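Local coordinates for divalent-cation tolerance protein CutA (Pyrococcus horikoshii, PDB 1UKU) that helps confer resistance to heavy metals, forming a homotrimer and binding copper(II) at the interface between two trimers, at residues F38-E42 against G43-E47; D87-E90 against D91-K94. All blocks are in the same frame, centred on the assembly; numbering follows the deposited sequence.

Interaction 1. Residues F38-E42 against G43-E47; sequences FYWWE and GKIEE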
loop_
_atom_site.group_PDB
_atom_site.type_symbol
_atom_site.label_atom_id
_atom_site.label_comp_id
_atom_site.label_asym_id
_atom_site.label_seq_id
_atom_site.Cartn_x
_atom_site.Cartn_y
_atom_site.Cartn_z
ATOM N N PHE A 38 -0.648 15.203 3.298
ATOM C CA PHE A 38 0.138 16.403 3.440
ATOM C C PHE A 38 0.806 16.702 2.127
ATOM O O PHE A 38 1.389 15.819 1.495
ATOM C CB PHE A 38 1.181 16.247 4.532
ATOM C CG PHE A 38 0.596 16.012 5.881
ATOM C CD1 PHE A 38 0.188 14.750 6.266
ATOM C CD2 PHE A 38 0.436 17.056 6.757
ATOM C CE1 PHE A 38 -0.394 14.535 7.483
ATOM C CE2 PHE A 38 -0.150 16.836 8.010
ATOM C CZ PHE A 38 -0.556 15.565 8.350
ATOM N N TYR A 39 0.687 17.949 1.670
ATOM C CA TYR A 39 1.236 18.318 0.375
ATOM C C TYR A 39 1.317 19.843 0.318
ATOM O O TYR A 39 0.911 20.519 1.248
ATOM C CB TYR A 39 0.394 17.744 -0.763
ATOM C CG TYR A 39 -1.060 18.106 -0.656
ATOM C CD1 TYR A 39 -1.937 17.286 0.013
ATOM C CD2 TYR A 39 -1.548 19.299 -1.193
ATOM C CE1 TYR A 39 -3.261 17.621 0.148
ATOM C CE2 TYR A 39 -2.876 19.638 -1.074
ATOM C CZ TYR A 39 -3.716 18.798 -0.386
ATOM O OH TYR A 39 -5.053 19.125 -0.254
ATOM N N TRP A 40 1.899 20.372 -0.758
ATOM C CA TRP A 40 2.020 21.816 -0.959
ATOM C C TRP A 40 0.821 22.360 -1.688
ATOM O O TRP A 40 0.379 21.773 -2.668
ATOM C CB TRP A 40 3.219 22.170 -1.832
ATOM C CG TRP A 40 4.502 22.071 -1.153
ATOM C CD1 TRP A 40 5.402 21.054 -1.262
ATOM C CD2 TRP A 40 5.048 23.007 -0.216
ATOM N NE1 TRP A 40 6.489 21.313 -0.467
ATOM C CE2 TRP A 40 6.294 22.493 0.207
ATOM C CE3 TRP A 40 4.609 24.218 0.322
ATOM C CZ2 TRP A 40 7.116 23.170 1.117
ATOM C CZ3 TRP A 40 5.429 24.897 1.236
ATOM C CH2 TRP A 40 6.661 24.365 1.625
ATOM N N TRP A 41 0.306 23.472 -1.166
ATOM C CA TRP A 41 -0.646 24.310 -1.884
ATOM C C TRP A 41 -0.230 25.758 -1.703
ATOM O O TRP A 41 -0.205 26.249 -0.595
ATOM C CB TRP A 41 -2.044 24.086 -1.340
ATOM C CG TRP A 41 -3.048 24.980 -1.935
ATOM C CD1 TRP A 41 -3.504 24.969 -3.214
ATOM C CD2 TRP A 41 -3.720 26.055 -1.273
ATOM N NE1 TRP A 41 -4.431 25.970 -3.395
ATOM C CE2 TRP A 41 -4.576 26.656 -2.218
ATOM C CE3 TRP A 41 -3.683 26.578 0.028
ATOM C CZ2 TRP A 41 -5.398 27.750 -1.899
ATOM C CZ3 TRP A 41 -4.498 27.664 0.340
ATOM C CH2 TRP A 41 -5.339 28.233 -0.617
ATOM N N GLU A 42 0.151 26.406 -2.800
ATOM C CA GLU A 42 0.419 27.847 -2.837
ATOM C C GLU A 42 1.379 28.289 -1.725
ATOM O O GLU A 42 1.104 29.200 -0.948
ATOM C CB GLU A 42 -0.900 28.616 -2.811
ATOM C CG GLU A 42 -1.761 28.366 -4.040
ATOM C CD GLU A 42 -3.055 29.179 -4.073
ATOM O OE1 GLU A 42 -3.791 29.064 -5.083
ATOM O OE2 GLU A 42 -3.361 29.909 -3.104
ATOM N N GLY A 43 2.517 27.607 -1.635
ATOM C CA GLY A 43 3.590 28.006 -0.745
ATOM C C GLY A 43 3.381 27.629 0.708
ATOM O O GLY A 43 4.127 28.070 1.580
ATOM N N LYS A 44 2.344 26.823 0.967
ATOM C CA LYS A 44 1.996 26.393 2.318
ATOM C C LYS A 44 1.858 24.869 2.357
ATOM O O LYS A 44 1.392 24.270 1.390
ATOM C CB LYS A 44 0.674 26.999 2.743
ATOM C CG LYS A 44 0.674 28.530 2.914
ATOM C CD LYS A 44 -0.757 29.077 2.941
ATOM C CE LYS A 44 -1.393 29.115 1.544
ATOM N NZ LYS A 44 -0.753 30.113 0.652
ATOM N N ILE A 45 2.205 24.252 3.479
ATOM C CA ILE A 45 1.919 22.835 3.655
ATOM C C ILE A 45 0.463 22.708 4.080
ATOM O O ILE A 45 0.025 23.305 5.067
ATOM C CB ILE A 45 2.901 22.172 4.621
ATOM C CG1 ILE A 45 4.284 22.177 3.962
ATOM C CG2 ILE A 45 2.456 20.731 4.905
ATOM C CD1 ILE A 45 5.440 21.730 4.847
ATOM N N GLU A 46 -0.277 21.964 3.286
ATOM C CA GLU A 46 -1.688 21.733 3.451
ATOM C C GLU A 46 -1.872 20.301 3.936
ATOM O O GLU A 46 -1.135 19.399 3.535
ATOM C CB GLU A 46 -2.400 21.902 2.097
ATOM C CG GLU A 46 -3.894 21.576 2.092
ATOM C CD GLU A 46 -4.660 22.264 0.968
ATOM O OE1 GLU A 46 -5.133 21.572 0.039
ATOM O OE2 GLU A 46 -4.785 23.495 0.999
ATOM N N GLU A 47 -2.843 20.113 4.802
ATOM C CA GLU A 47 -3.336 18.789 5.144
ATOM C C GLU A 47 -4.765 18.658 4.691
ATOM O O GLU A 47 -5.542 19.614 4.739
ATOM C CB GLU A 47 -3.254 18.569 6.639
ATOM C CG GLU A 47 -3.771 17.208 7.130
ATOM C CD GLU A 47 -3.819 17.098 8.618
ATOM O OE1 GLU A 47 -3.608 18.096 9.344
ATOM O OE2 GLU A 47 -4.073 15.964 9.106
HETATM O O HOH W 1 -2.310 31.763 -1.094
#
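The ammonium NZ of Lys-44 is gripped twice at the tip of a hairpin: it donates to the backbone O of Glu-42 at 2.6 Å and to a water that in turn donates to Glu-42 OE2. Bends at chi3 and chi4 (-76° and -68°) curl the lysine back over the type I' turn from Trp-41 to Lys-44, and CE passes 3.6 Å from CZ3 of the Trp-41 ring on the way. Trp-41 N to Lys-44 O (2.9 Å) and Lys-44 N to Trp-41 O pair Trp-41 with Lys-44 and close the two-residue hairpin loop, Glu-42 and Gly-43.

On the face of the hairpin that carries Trp-41 and Lys-44, Tyr-39 and Glu-46 run side by side, ring and carboxylate planes steeply inclined, and the phenol OH donates to Glu-46 OE1 in a very short bond of 2.5 Å. The other carboxylate oxygen, OE2, lies 3.4 Å from CE3 of Trp-41. On the reverse face, Ile-45 CG1 sits almost squarely over the six-membered ring of Trp-40, 3.9 Å from its centroid, while Glu-47 CG makes a CH-pi contact with Phe-38.

This is the far end of the hairpin of strands 29-41 and 44-57, close to the copper ligand Asp-48. Phe-38 and Tyr-39 pair with a strand of the second subunit, continuing the sheet, and Trp-40 NE1 bonds to Leu-22 O of that subunit.

Interaction 2. Residues D87-E90 against D91-K94; sequences DVNE and DYLK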
loop_
_atom_site.group_PDB
_atom_site.type_symbol
_atom_site.label_atom_id
_atom_site.label_comp_id
_atom_site.label_asym_id
_atom_site.label_seq_id
_atom_site.Cartn_x
_atom_site.Cartn_y
_atom_site.Cartn_z
ATOM N N ASP A 87 3.383 -11.290 -8.554
ATOM C CA ASP A 87 2.815 -12.641 -8.493
ATOM C C ASP A 87 1.606 -12.632 -7.579
ATOM O O ASP A 87 1.467 -11.755 -6.737
ATOM C CB ASP A 87 3.846 -13.704 -8.082
ATOM C CG ASP A 87 3.511 -15.092 -8.603
ATOM O OD1 ASP A 87 2.527 -15.276 -9.340
ATOM O OD2 ASP A 87 4.217 -16.082 -8.318
ATOM N N VAL A 88 0.712 -13.584 -7.805
ATOM C CA VAL A 88 -0.509 -13.738 -7.008
ATOM C C VAL A 88 -0.923 -15.194 -7.057
ATOM O O VAL A 88 -0.612 -15.907 -8.028
ATOM C CB VAL A 88 -1.623 -12.773 -7.532
ATOM C CG1 VAL A 88 -1.892 -13.055 -8.980
ATOM C CG2 VAL A 88 -2.867 -12.825 -6.702
ATOM N N ASN A 89 -1.604 -15.655 -6.018
ATOM C CA ASN A 89 -2.161 -17.016 -6.034
ATOM C C ASN A 89 -3.171 -17.165 -7.148
ATOM O O ASN A 89 -4.010 -16.300 -7.386
ATOM C CB ASN A 89 -2.771 -17.426 -4.707
ATOM C CG ASN A 89 -3.820 -16.446 -4.209
ATOM O OD1 ASN A 89 -3.589 -15.220 -4.165
ATOM N ND2 ASN A 89 -4.969 -16.979 -3.768
ATOM N N GLU A 90 -3.074 -18.272 -7.866
ATOM C CA GLU A 90 -3.913 -18.468 -9.035
ATOM C C GLU A 90 -5.413 -18.437 -8.799
ATOM O O GLU A 90 -6.127 -17.937 -9.651
ATOM C CB GLU A 90 -3.552 -19.798 -9.704
ATOM C CG GLU A 90 -4.513 -20.206 -10.805
ATOM C CD GLU A 90 -4.519 -19.235 -11.965
ATOM O OE1 GLU A 90 -3.588 -18.409 -12.046
ATOM O OE2 GLU A 90 -5.454 -19.292 -12.794
ATOM N N ASP A 91 -5.890 -19.012 -7.701
ATOM C CA ASP A 91 -7.336 -19.030 -7.447
ATOM C C ASP A 91 -7.903 -17.593 -7.370
ATOM O O ASP A 91 -8.994 -17.292 -7.869
ATOM C CB ASP A 91 -7.710 -19.845 -6.190
ATOM C CG ASP A 91 -6.835 -19.546 -4.978
ATOM O OD1 ASP A 91 -5.579 -19.469 -5.092
ATOM O OD2 ASP A 91 -7.330 -19.405 -3.830
ATOM N N TYR A 92 -7.141 -16.692 -6.768
ATOM C CA TYR A 92 -7.563 -15.314 -6.711
ATOM C C TYR A 92 -7.531 -14.662 -8.098
ATOM O O TYR A 92 -8.452 -13.940 -8.485
ATOM C CB TYR A 92 -6.710 -14.516 -5.727
ATOM C CG TYR A 92 -7.209 -13.109 -5.593
ATOM C CD1 TYR A 92 -8.277 -12.823 -4.778
ATOM C CD2 TYR A 92 -6.649 -12.077 -6.332
ATOM C CE1 TYR A 92 -8.751 -11.523 -4.669
ATOM C CE2 TYR A 92 -7.131 -10.799 -6.246
ATOM C CZ TYR A 92 -8.155 -10.530 -5.394
ATOM O OH TYR A 92 -8.641 -9.234 -5.304
ATOM N N LEU A 93 -6.450 -14.895 -8.834
ATOM C CA LEU A 93 -6.331 -14.335 -10.159
ATOM C C LEU A 93 -7.485 -14.792 -11.042
ATOM O O LEU A 93 -8.070 -14.000 -11.752
ATOM C CB LEU A 93 -4.992 -14.699 -10.782
ATOM C CG LEU A 93 -4.715 -14.088 -12.145
ATOM C CD1 LEU A 93 -4.749 -12.555 -12.114
ATOM C CD2 LEU A 93 -3.358 -14.623 -12.552
ATOM N N LYS A 94 -7.848 -16.064 -10.954
ATOM C CA LYS A 94 -8.963 -16.589 -11.755
ATOM C C LYS A 94 -10.277 -15.894 -11.414
ATOM O O LYS A 94 -11.050 -15.533 -12.301
ATOM C CB LYS A 94 -9.095 -18.096 -11.566
ATOM C CG LYS A 94 -10.153 -18.735 -12.433
ATOM C CD LYS A 94 -9.869 -18.464 -13.909
ATOM C CE LYS A 94 -10.626 -19.416 -14.825
ATOM N NZ LYS A 94 -9.825 -20.638 -15.088
#
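Asn-89 and Asp-91 set their flat groups steeply against each other, amide and carboxylate planes 74° apart, with the amide ND2 donating to Asp-91 OD1 at 2.9 Å. The hydrogen bond is bent, and ND2 meets the oxygen from above the carboxylate plane. Asp-91 folds its carboxylate back to this meeting because CG lies between the backbone N and the carbonyl carbon (chi1 46°). Against Tyr-92 the same amide is turned much flatter, 24° from the ring plane, and its OD1 rests 3.6 Å from Tyr-92 CB.

Val-88, at the end of strand 87-88 and one residue before the N-cap, crosses the side chains of both Tyr-92 and Leu-93 at about a right angle. Its two methyls divide the work: CG2 touches Tyr-92 CD2 at 3.9 Å, and CG1 packs on Leu-93 CB. Glu-90, bent at chi2, lays OE1 3.8 Å from Leu-93 CD2.

Asn-89 is the N-cap residue. Its carbonyl O accepts Leu-93 N at 3.2 Å and, weakly, Tyr-92 N, while Glu-90 O takes Lys-94 N at 2.9 Å, so the regular helical bonds start here.

The junction leads from strand 87-88 into helix 90-99, with Met-1 touching Val-88, Tyr-92 and Leu-93. Both ends of the Asn-89 amide also reach the third subunit, ND2 to Pro-78 O and OD1 to Ile-80 N, and strand 87-88 pairs antiparallel with a strand of that subunit.

Overall arrangement
Interaction 1 comes first along the chain and closes well before interaction 2 opens. The two lie on opposite sides of the chain's centre, about 40 Å apart between centres and about 27 Å between nearest atoms, without touching. Residues 38-47 form the tip of the hairpin of strands 29-41 and 44-57, part of the four-stranded antiparallel sheet, whereas residues 87-94 join the short strand 87-88 to the C-terminal helix 90-99. Each borders a different copy of the protein, the second subunit at interaction 1 and the third at interaction 2. Strand pairing across subunits at both ends thus ties the chain into the trimer, with copper near the hairpin end.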